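Local atomic coordinates of devB protein (Vibrio cholerae O1 biovar eltor str. N16961, PDB entry 1Y89), a protein that probably hydrolyses 6-phosphogluconolactone to 6-phosphogluconate in the pentose phosphate pathway. Residues Gln58-Arg70 / Leu88-Ile102. Numbering follows the deposited sequence.
Sequences QWKNLHFWWGDER and LFSKINMPAQNIHRI. With PO4 (phosphate ion), chain C.
Phe64 and Ile99 form a single backbone bridge: Phe64 N donates to Asn98 O (2.9 Å), and His100 N returns a bond to Phe64 O (2.8 Å). Beyond it the connection passes through water, one molecule joining Trp66 N to His100 O and another joining Ile102 N to Glu69 OE2, whose carboxylate is also bonded by the backbone N of Asn80 and Tyr81.

Side-chain hydrogen bonds extend the join in the other direction. Asn98 ND2 reaches Leu62 O at 3.0 Å, from above the carbonyl plane, and makes weak, bent bonds to Lys60 O and Trp59 O, so one amide spans the 3-10 turn and the start of the strand. The same amide stacks over one face of His63, offset toward the rim. His63 ND1 shares a nearly straight hydrogen bond with His100 NE2 (3.0 Å), the two rings rim to rim.

His100 also lies over the six-membered ring of Trp65 in an offset stack, the planes 1° apart.

On the other side of the strand, the Phe89 ring meets the rim of Trp66 nearly at right angles, and lies near parallel to Phe64 but slid aside, with little overlap. Met94, a selenomethionine, has CG anti to the backbone N (chi1 166°) and an extended chain beyond it, which carries SE to the edge of Phe64. Ile92 CD1 sits over the six-membered ring of Trp59, 3.5 Å from its centroid.

The segment after helix 80-89 thus runs along strand 62-70, which pairs with strand 31-35 in the Rossmann-like alpha/beta sheet of this family.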
ATOM      1  N   GLN A  58     -12.247   2.502  19.037  1.00 20.80           N
ATOM      2  CA  GLN A  58     -12.931   3.592  19.738  1.00 21.92           C
ATOM      3  C   GLN A  58     -14.068   4.075  18.879  1.00 21.17           C
ATOM      4  O   GLN A  58     -13.935   5.072  18.156  1.00 21.50           O
ATOM      5  CB  GLN A  58     -11.921   4.697  20.090  1.00 22.69           C
ATOM      6  CG  GLN A  58     -10.745   4.139  20.943  1.00 27.27           C
ATOM      7  CD  GLN A  58     -11.185   3.549  22.294  1.00 35.45           C
ATOM      8  OE1 GLN A  58     -11.772   4.253  23.143  1.00 38.77           O
ATOM      9  NE2 GLN A  58     -10.891   2.243  22.511  1.00 36.97           N
ATOM     10  N   TRP A  59     -15.185   3.345  18.935  1.00 20.96           N
ATOM     11  CA  TRP A  59     -16.359   3.599  18.059  1.00 20.55           C
ATOM     12  C   TRP A  59     -16.881   5.020  18.139  1.00 20.52           C
ATOM     13  O   TRP A  59     -17.463   5.515  17.174  1.00 20.22           O
ATOM     14  CB  TRP A  59     -17.500   2.613  18.389  1.00 20.35           C
ATOM     15  CG  TRP A  59     -17.069   1.182  18.210  1.00 19.68           C
ATOM     16  CD1 TRP A  59     -16.776   0.288  19.200  1.00 20.57           C
ATOM     17  CD2 TRP A  59     -16.803   0.521  16.972  1.00 20.57           C
ATOM     18  NE1 TRP A  59     -16.380  -0.912  18.644  1.00 21.55           N
ATOM     19  CE2 TRP A  59     -16.407  -0.795  17.278  1.00 20.97           C
ATOM     20  CE3 TRP A  59     -16.918   0.898  15.615  1.00 21.14           C
ATOM     21  CZ2 TRP A  59     -16.082  -1.725  16.288  1.00 19.24           C
ATOM     22  CZ3 TRP A  59     -16.601  -0.044  14.624  1.00 20.28           C
ATOM     23  CH2 TRP A  59     -16.192  -1.325  14.975  1.00 20.21           C
ATOM     24  N   LYS A  60     -16.688   5.668  19.297  1.00 20.50           N
ATOM     25  CA  LYS A  60     -17.136   7.047  19.495  1.00 22.45           C
ATOM     26  C   LYS A  60     -16.501   8.061  18.516  1.00 21.55           C
ATOM     27  O   LYS A  60     -17.083   9.123  18.261  1.00 21.49           O
ATOM     28  CB  LYS A  60     -16.914   7.503  20.957  1.00 22.16           C
ATOM     29  CG  LYS A  60     -15.445   7.679  21.303  1.00 26.09           C
ATOM     30  CD  LYS A  60     -15.197   7.920  22.810  1.00 27.07           C
ATOM     31  CE  LYS A  60     -13.686   7.826  23.158  1.00 29.62           C
ATOM     32  NZ  LYS A  60     -13.435   8.267  24.598  1.00 35.05           N
ATOM     33  N   ASN A  61     -15.318   7.730  17.986  1.00 20.86           N
ATOM     34  CA  ASN A  61     -14.592   8.559  17.007  1.00 21.15           C
ATOM     35  C   ASN A  61     -14.894   8.253  15.527  1.00 21.34           C
ATOM     36  O   ASN A  61     -14.529   9.018  14.624  1.00 21.40           O
ATOM     37  CB  ASN A  61     -13.080   8.445  17.249  1.00 20.62           C
ATOM     38  CG  ASN A  61     -12.675   9.020  18.565  1.00 21.84           C
ATOM     39  OD1 ASN A  61     -13.309   9.974  19.047  1.00 20.72           O
ATOM     40  ND2 ASN A  61     -11.609   8.469  19.169  1.00 20.70           N
ATOM     41  N   LEU A  62     -15.585   7.144  15.274  1.00 21.54           N
ATOM     42  CA  LEU A  62     -15.891   6.743  13.884  1.00 21.05           C
ATOM     43  C   LEU A  62     -17.313   7.122  13.519  1.00 20.79           C
ATOM     44  O   LEU A  62     -18.211   6.993  14.328  1.00 21.45           O
ATOM     45  CB  LEU A  62     -15.687   5.220  13.690  1.00 20.45           C
ATOM     46  CG  LEU A  62     -14.324   4.602  14.008  1.00 23.04           C
ATOM     47  CD1 LEU A  62     -14.255   3.136  13.593  1.00 20.06           C
ATOM     48  CD2 LEU A  62     -13.198   5.381  13.348  1.00 22.71           C
ATOM     49  N   HIS A  63     -17.507   7.622  12.299  1.00 21.10           N
ATOM     50  CA  HIS A  63     -18.830   7.924  11.779  1.00 21.22           C
ATOM     51  C   HIS A  63     -19.045   7.118  10.523  1.00 21.05           C
ATOM     52  O   HIS A  63     -18.217   7.168   9.610  1.00 21.21           O
ATOM     53  CB  HIS A  63     -18.956   9.438  11.480  1.00 21.71           C
ATOM     54  CG  HIS A  63     -18.981  10.267  12.725  1.00 21.90           C
ATOM     55  ND1 HIS A  63     -20.138  10.814  13.233  1.00 22.65           N
ATOM     56  CD2 HIS A  63     -18.003  10.542  13.628  1.00 22.28           C
ATOM     57  CE1 HIS A  63     -19.861  11.459  14.357  1.00 22.62           C
ATOM     58  NE2 HIS A  63     -18.572  11.300  14.623  1.00 21.61           N
ATOM     59  N   PHE A  64     -20.125   6.353  10.482  1.00 20.48           N
ATOM     60  CA  PHE A  64     -20.394   5.519   9.319  1.00 20.61           C
ATOM     61  C   PHE A  64     -21.502   6.094   8.485  1.00 21.03           C
ATOM     62  O   PHE A  64     -22.569   6.468   9.012  1.00 20.09           O
ATOM     63  CB  PHE A  64     -20.755   4.070   9.717  1.00 21.31           C
ATOM     64  CG  PHE A  64     -19.594   3.307  10.259  1.00 22.33           C
ATOM     65  CD1 PHE A  64     -18.423   3.169   9.518  1.00 22.78           C
ATOM     66  CD2 PHE A  64     -19.657   2.733  11.505  1.00 23.05           C
ATOM     67  CE1 PHE A  64     -17.320   2.444  10.031  1.00 24.88           C
ATOM     68  CE2 PHE A  64     -18.562   2.015  12.025  1.00 25.92           C
ATOM     69  CZ  PHE A  64     -17.394   1.877  11.281  1.00 25.04           C
ATOM     70  N   TRP A  65     -21.221   6.133   7.180  1.00 19.96           N
ATOM     71  CA  TRP A  65     -22.174   6.574   6.172  1.00 20.47           C
ATOM     72  C   TRP A  65     -22.177   5.460   5.129  1.00 19.68           C
ATOM     73  O   TRP A  65     -21.372   4.535   5.240  1.00 20.56           O
ATOM     74  CB  TRP A  65     -21.721   7.880   5.522  1.00 19.91           C
ATOM     75  CG  TRP A  65     -21.480   9.007   6.491  1.00 19.83           C
ATOM     76  CD1 TRP A  65     -20.378   9.165   7.314  1.00 21.73           C
ATOM     77  CD2 TRP A  65     -22.312  10.138   6.708  1.00 19.36           C
ATOM     78  NE1 TRP A  65     -20.504  10.328   8.050  1.00 21.69           N
ATOM     79  CE2 TRP A  65     -21.664  10.958   7.673  1.00 22.39           C
ATOM     80  CE3 TRP A  65     -23.535  10.561   6.168  1.00 18.40           C
ATOM     81  CZ2 TRP A  65     -22.209  12.145   8.128  1.00 20.41           C
ATOM     82  CZ3 TRP A  65     -24.080  11.758   6.621  1.00 20.93           C
ATOM     83  CH2 TRP A  65     -23.411  12.537   7.599  1.00 21.50           C
ATOM     84  N   TRP A  66     -23.093   5.543   4.167  1.00 19.56           N
ATOM     85  CA  TRP A  66     -23.213   4.580   3.075  1.00 20.17           C
ATOM     86  C   TRP A  66     -22.930   5.197   1.725  1.00 20.74           C
ATOM     87  O   TRP A  66     -23.446   6.298   1.432  1.00 20.89           O
ATOM     88  CB  TRP A  66     -24.590   3.879   3.113  1.00 20.12           C
ATOM     89  CG  TRP A  66     -24.507   2.745   4.101  1.00 19.40           C
ATOM     90  CD1 TRP A  66     -24.265   1.421   3.828  1.00 21.98           C
ATOM     91  CD2 TRP A  66     -24.556   2.861   5.521  1.00 19.86           C
ATOM     92  NE1 TRP A  66     -24.175   0.716   4.996  1.00 20.60           N
ATOM     93  CE2 TRP A  66     -24.335   1.578   6.053  1.00 19.57           C
ATOM     94  CE3 TRP A  66     -24.750   3.947   6.407  1.00 20.66           C
ATOM     95  CZ2 TRP A  66     -24.345   1.322   7.444  1.00 19.17           C
ATOM     96  CZ3 TRP A  66     -24.745   3.700   7.788  1.00 21.01           C
ATOM     97  CH2 TRP A  66     -24.521   2.406   8.290  1.00 18.78           C
ATOM     98  N   GLY A  67     -22.100   4.517   0.912  1.00 20.58           N
ATOM     99  CA  GLY A  67     -21.891   4.999  -0.473  1.00 20.83           C
ATOM    100  C   GLY A  67     -23.187   4.836  -1.283  1.00 20.48           C
ATOM    101  O   GLY A  67     -23.455   5.561  -2.242  1.00 19.78           O
ATOM    102  N   ASP A  68     -23.986   3.846  -0.918  1.00 19.90           N
ATOM    103  CA  ASP A  68     -25.324   3.692  -1.502  1.00 20.86           C
ATOM    104  C   ASP A  68     -26.176   2.841  -0.563  1.00 21.30           C
ATOM    105  O   ASP A  68     -25.634   2.117   0.306  1.00 20.12           O
ATOM    106  CB  ASP A  68     -25.274   3.083  -2.955  1.00 20.39           C
ATOM    107  CG  ASP A  68     -24.826   1.620  -3.000  1.00 25.58           C
ATOM    108  OD1 ASP A  68     -23.830   1.254  -2.325  1.00 29.14           O
ATOM    109  OD2 ASP A  68     -25.449   0.836  -3.766  1.00 23.95           O
ATOM    110  N   GLU A  69     -27.484   2.908  -0.781  1.00 20.85           N
ATOM    111  CA  GLU A  69     -28.458   2.176   0.001  1.00 20.87           C
ATOM    112  C   GLU A  69     -29.637   1.844  -0.907  1.00 20.83           C
ATOM    113  O   GLU A  69     -30.002   2.655  -1.764  1.00 20.93           O
ATOM    114  CB  GLU A  69     -28.955   2.998   1.195  1.00 19.91           C
ATOM    115  CG  GLU A  69     -29.970   2.284   2.116  1.00 19.44           C
ATOM    116  CD  GLU A  69     -29.421   0.966   2.658  1.00 22.59           C
ATOM    117  OE1 GLU A  69     -29.561  -0.085   1.962  1.00 20.45           O
ATOM    118  OE2 GLU A  69     -28.837   0.998   3.765  1.00 22.63           O
ATOM    119  N   ARG A  70     -30.196   0.644  -0.708  1.00 19.18           N
ATOM    120  CA  ARG A  70     -31.381   0.192  -1.399  1.00 20.12           C
ATOM    121  C   ARG A  70     -32.606   0.837  -0.745  1.00 20.28           C
ATOM    122  O   ARG A  70     -32.686   0.979   0.489  1.00 20.96           O
ATOM    123  CB  ARG A  70     -31.493  -1.340  -1.356  1.00 19.06           C
ATOM    124  CG  ARG A  70     -30.422  -2.067  -2.208  1.00 21.30           C
ATOM    125  CD  ARG A  70     -29.029  -2.071  -1.574  1.00 20.09           C
ATOM    126  NE  ARG A  70     -28.109  -2.995  -2.280  1.00 19.94           N
ATOM    127  CZ  ARG A  70     -28.099  -4.322  -2.132  1.00 26.04           C
ATOM    128  NH1 ARG A  70     -28.936  -4.929  -1.275  1.00 22.87           N
ATOM    129  NH2 ARG A  70     -27.231  -5.056  -2.832  1.00 24.07           N
ATOM    130  N   LEU A  88     -22.823  -6.200  12.853  1.00 20.41           N
ATOM    131  CA  LEU A  88     -21.900  -5.351  13.614  1.00 21.11           C
ATOM    132  C   LEU A  88     -22.571  -4.448  14.640  1.00 20.60           C
ATOM    133  O   LEU A  88     -22.341  -4.609  15.865  1.00 19.45           O
ATOM    134  CB  LEU A  88     -21.014  -4.497  12.681  1.00 20.36           C
ATOM    135  CG  LEU A  88     -20.060  -3.493  13.355  1.00 20.93           C
ATOM    136  CD1 LEU A  88     -19.107  -4.230  14.382  1.00 18.90           C
ATOM    137  CD2 LEU A  88     -19.235  -2.731  12.298  1.00 22.02           C
ATOM    138  N   PHE A  89     -23.354  -3.468  14.173  1.00 20.51           N
ATOM    139  CA  PHE A  89     -23.756  -2.398  15.099  1.00 21.72           C
ATOM    140  C   PHE A  89     -24.490  -2.945  16.312  1.00 22.34           C
ATOM    141  O   PHE A  89     -24.284  -2.472  17.425  1.00 22.91           O
ATOM    142  CB  PHE A  89     -24.612  -1.303  14.424  1.00 20.91           C
ATOM    143  CG  PHE A  89     -24.010  -0.764  13.168  1.00 22.39           C
ATOM    144  CD1 PHE A  89     -22.635  -0.558  13.068  1.00 21.10           C
ATOM    145  CD2 PHE A  89     -24.824  -0.446  12.080  1.00 24.32           C
ATOM    146  CE1 PHE A  89     -22.079  -0.048  11.897  1.00 25.57           C
ATOM    147  CE2 PHE A  89     -24.271   0.040  10.918  1.00 24.02           C
ATOM    148  CZ  PHE A  89     -22.891   0.233  10.825  1.00 22.67           C
ATOM    149  N   SER A  90     -25.343  -3.939  16.103  1.00 22.85           N
ATOM    150  CA  SER A  90     -26.081  -4.544  17.220  1.00 24.29           C
ATOM    151  C   SER A  90     -25.178  -5.341  18.192  1.00 25.65           C
ATOM    152  O   SER A  90     -25.654  -5.847  19.213  1.00 25.78           O
ATOM    153  CB  SER A  90     -27.164  -5.456  16.666  1.00 24.33           C
ATOM    154  OG  SER A  90     -26.565  -6.585  16.070  1.00 22.29           O
ATOM    155  N   LYS A  91     -23.892  -5.476  17.865  1.00 26.07           N
ATOM    156  CA  LYS A  91     -22.971  -6.278  18.680  1.00 27.42           C
ATOM    157  C   LYS A  91     -21.925  -5.416  19.376  1.00 27.89           C
ATOM    158  O   LYS A  91     -20.998  -5.959  20.004  1.00 29.33           O
ATOM    159  CB  LYS A  91     -22.228  -7.315  17.816  1.00 27.25           C
ATOM    160  CG  LYS A  91     -23.070  -8.056  16.812  1.00 27.77           C
ATOM    161  CD  LYS A  91     -23.969  -9.023  17.481  1.00 30.88           C
ATOM    162  CE  LYS A  91     -24.788  -9.746  16.455  1.00 31.79           C
ATOM    163  NZ  LYS A  91     -25.733 -10.648  17.143  1.00 34.95           N
ATOM    164  N   ILE A  92     -22.021  -4.096  19.228  1.00 27.79           N
ATOM    165  CA  ILE A  92     -20.976  -3.195  19.724  1.00 27.69           C
ATOM    166  C   ILE A  92     -21.590  -1.991  20.408  1.00 29.05           C
ATOM    167  O   ILE A  92     -22.798  -1.761  20.293  1.00 28.75           O
ATOM    168  CB  ILE A  92     -19.997  -2.693  18.604  1.00 27.74           C
ATOM    169  CG1 ILE A  92     -20.761  -1.899  17.529  1.00 24.73           C
ATOM    170  CG2 ILE A  92     -19.140  -3.847  18.063  1.00 25.20           C
ATOM    171  CD1 ILE A  92     -19.906  -1.099  16.569  1.00 27.64           C
ATOM    172  N   ASN A  93     -20.760  -1.239  21.133  1.00 30.08           N
ATOM    173  CA  ASN A  93     -21.220  -0.033  21.799  1.00 32.08           C
ATOM    174  C   ASN A  93     -20.767   1.210  21.046  1.00 32.35           C
ATOM    175  O   ASN A  93     -19.659   1.717  21.232  1.00 32.79           O
ATOM    176  CB  ASN A  93     -20.743   0.007  23.254  1.00 32.81           C
ATOM    177  CG  ASN A  93     -21.400   1.122  24.056  1.00 37.09           C
ATOM    178  OD1 ASN A  93     -22.442   1.675  23.659  1.00 42.58           O
ATOM    179  ND2 ASN A  93     -20.794   1.465  25.201  1.00 39.41           N
HETATM  180  N   MSE A  94     -21.644   1.708  20.196  1.00 32.14           N
HETATM  181  CA  MSE A  94     -21.304   2.821  19.331  1.00 33.18           C
HETATM  182  C   MSE A  94     -22.465   3.801  19.393  1.00 31.28           C
HETATM  183  O   MSE A  94     -23.618   3.369  19.277  1.00 31.45           O
HETATM  184  CB  MSE A  94     -21.125   2.310  17.903  1.00 31.85           C
HETATM  185  CG  MSE A  94     -21.100   3.404  16.858  1.00 33.95           C
HETATM  186 SE   MSE A  94     -20.333   2.659  15.235  1.00 39.16          SE
HETATM  187  CE  MSE A  94     -19.872   4.445  14.335  1.00 32.91           C
ATOM    188  N   PRO A  95     -22.173   5.113  19.559  1.00 29.72           N
ATOM    189  CA  PRO A  95     -23.295   6.067  19.624  1.00 28.57           C
ATOM    190  C   PRO A  95     -24.171   5.972  18.368  1.00 27.82           C
ATOM    191  O   PRO A  95     -23.654   5.841  17.244  1.00 26.11           O
ATOM    192  CB  PRO A  95     -22.607   7.441  19.714  1.00 27.84           C
ATOM    193  CG  PRO A  95     -21.227   7.170  20.203  1.00 28.25           C
ATOM    194  CD  PRO A  95     -20.857   5.776  19.699  1.00 29.11           C
ATOM    195  N   ALA A  96     -25.492   6.024  18.577  1.00 27.31           N
ATOM    196  CA  ALA A  96     -26.475   5.973  17.497  1.00 26.69           C
ATOM    197  C   ALA A  96     -26.234   7.155  16.549  1.00 26.37           C
ATOM    198  O   ALA A  96     -26.365   7.030  15.326  1.00 25.50           O
ATOM    199  CB  ALA A  96     -27.910   6.006  18.075  1.00 26.96           C
ATOM    200  N   GLN A  97     -25.833   8.287  17.125  1.00 26.23           N
ATOM    201  CA  GLN A  97     -25.611   9.519  16.361  1.00 27.00           C
ATOM    202  C   GLN A  97     -24.422   9.394  15.399  1.00 25.41           C
ATOM    203  O   GLN A  97     -24.312  10.182  14.463  1.00 25.25           O
ATOM    204  CB  GLN A  97     -25.445  10.749  17.300  1.00 27.13           C
ATOM    205  CG  GLN A  97     -24.066  10.811  18.024  1.00 29.34           C
ATOM    206  CD  GLN A  97     -24.009  11.754  19.216  1.00 32.54           C
ATOM    207  OE1 GLN A  97     -24.077  12.990  19.060  1.00 38.03           O
ATOM    208  NE2 GLN A  97     -23.856  11.179  20.431  1.00 36.22           N
ATOM    209  N   ASN A  98     -23.566   8.377  15.594  1.00 23.17           N
ATOM    210  CA  ASN A  98     -22.385   8.188  14.744  1.00 22.33           C
ATOM    211  C   ASN A  98     -22.704   7.291  13.543  1.00 22.76           C
ATOM    212  O   ASN A  98     -21.844   7.027  12.685  1.00 22.81           O
ATOM    213  CB  ASN A  98     -21.245   7.527  15.563  1.00 22.06           C
ATOM    214  CG  ASN A  98     -20.561   8.497  16.500  1.00 22.21           C
ATOM    215  OD1 ASN A  98     -21.178   9.445  16.966  1.00 22.24           O
ATOM    216  ND2 ASN A  98     -19.278   8.269  16.773  1.00 20.91           N
ATOM    217  N   ILE A  99     -23.925   6.775  13.510  1.00 21.97           N
ATOM    218  CA  ILE A  99     -24.335   5.913  12.400  1.00 23.70           C
ATOM    219  C   ILE A  99     -25.351   6.685  11.549  1.00 23.81           C
ATOM    220  O   ILE A  99     -26.444   6.975  12.000  1.00 24.96           O
ATOM    221  CB  ILE A  99     -24.922   4.563  12.922  1.00 23.87           C
ATOM    222  CG1 ILE A  99     -23.922   3.866  13.847  1.00 24.04           C
ATOM    223  CG2 ILE A  99     -25.311   3.648  11.754  1.00 24.13           C
ATOM    224  CD1 ILE A  99     -24.524   2.689  14.637  1.00 25.96           C
ATOM    225  N   HIS A 100     -24.975   7.045  10.332  1.00 23.33           N
ATOM    226  CA  HIS A 100     -25.761   8.001   9.561  1.00 22.77           C
ATOM    227  C   HIS A 100     -26.397   7.239   8.403  1.00 22.90           C
ATOM    228  O   HIS A 100     -25.945   7.330   7.248  1.00 23.46           O
ATOM    229  CB  HIS A 100     -24.843   9.105   9.027  1.00 23.07           C
ATOM    230  CG  HIS A 100     -24.047   9.808  10.093  1.00 21.43           C
ATOM    231  ND1 HIS A 100     -24.442  11.003  10.647  1.00 20.61           N
ATOM    232  CD2 HIS A 100     -22.869   9.493  10.684  1.00 21.77           C
ATOM    233  CE1 HIS A 100     -23.560  11.385  11.560  1.00 24.06           C
ATOM    234  NE2 HIS A 100     -22.573  10.502  11.575  1.00 21.61           N
ATOM    235  N   ARG A 101     -27.421   6.443   8.686  1.00 22.55           N
ATOM    236  CA  ARG A 101     -27.923   5.627   7.586  1.00 22.70           C
ATOM    237  C   ARG A 101     -28.700   6.432   6.567  1.00 22.15           C
ATOM    238  O   ARG A 101     -29.246   7.511   6.872  1.00 21.03           O
ATOM    239  CB  ARG A 101     -28.712   4.422   8.064  1.00 23.85           C
ATOM    240  CG  ARG A 101     -30.070   4.741   8.610  1.00 24.02           C
ATOM    241  CD  ARG A 101     -30.886   3.484   8.854  1.00 24.08           C
ATOM    242  NE  ARG A 101     -32.154   3.900   9.430  1.00 22.69           N
ATOM    243  CZ  ARG A 101     -33.301   3.976   8.779  1.00 21.66           C
ATOM    244  NH1 ARG A 101     -33.386   3.601   7.514  1.00 22.60           N
ATOM    245  NH2 ARG A 101     -34.377   4.390   9.421  1.00 21.42           N
ATOM    246  N   ILE A 102     -28.763   5.898   5.356  1.00 21.60           N
ATOM    247  CA  ILE A 102     -29.680   6.451   4.371  1.00 21.74           C
ATOM    248  C   ILE A 102     -31.064   5.889   4.700  1.00 21.84           C
ATOM    249  O   ILE A 102     -31.202   4.668   4.928  1.00 22.04           O
ATOM    250  CB  ILE A 102     -29.221   6.070   2.936  1.00 21.63           C
ATOM    251  CG1 ILE A 102     -27.870   6.764   2.626  1.00 21.15           C
ATOM    252  CG2 ILE A 102     -30.306   6.432   1.876  1.00 20.88           C
ATOM    253  CD1 ILE A 102     -27.169   6.300   1.353  1.00 21.48           C
TER
HETATM  254  P   PO4 C 239     -25.146  -4.109  -5.812  1.00 27.01           P
HETATM  255  O1  PO4 C 239     -25.084  -2.671  -6.302  1.00 31.39           O
HETATM  256  O2  PO4 C 239     -24.189  -4.907  -6.609  1.00 31.55           O
HETATM  257  O3  PO4 C 239     -24.790  -4.035  -4.369  1.00 31.51           O
HETATM  258  O4  PO4 C 239     -26.523  -4.606  -6.034  1.00 30.98           O
HETATM  259  O   HOH W   1     -25.089   7.589   4.722  1.00 18.27           O
HETATM  260  O   HOH W   2     -27.745   3.200   4.757  1.00 16.87           O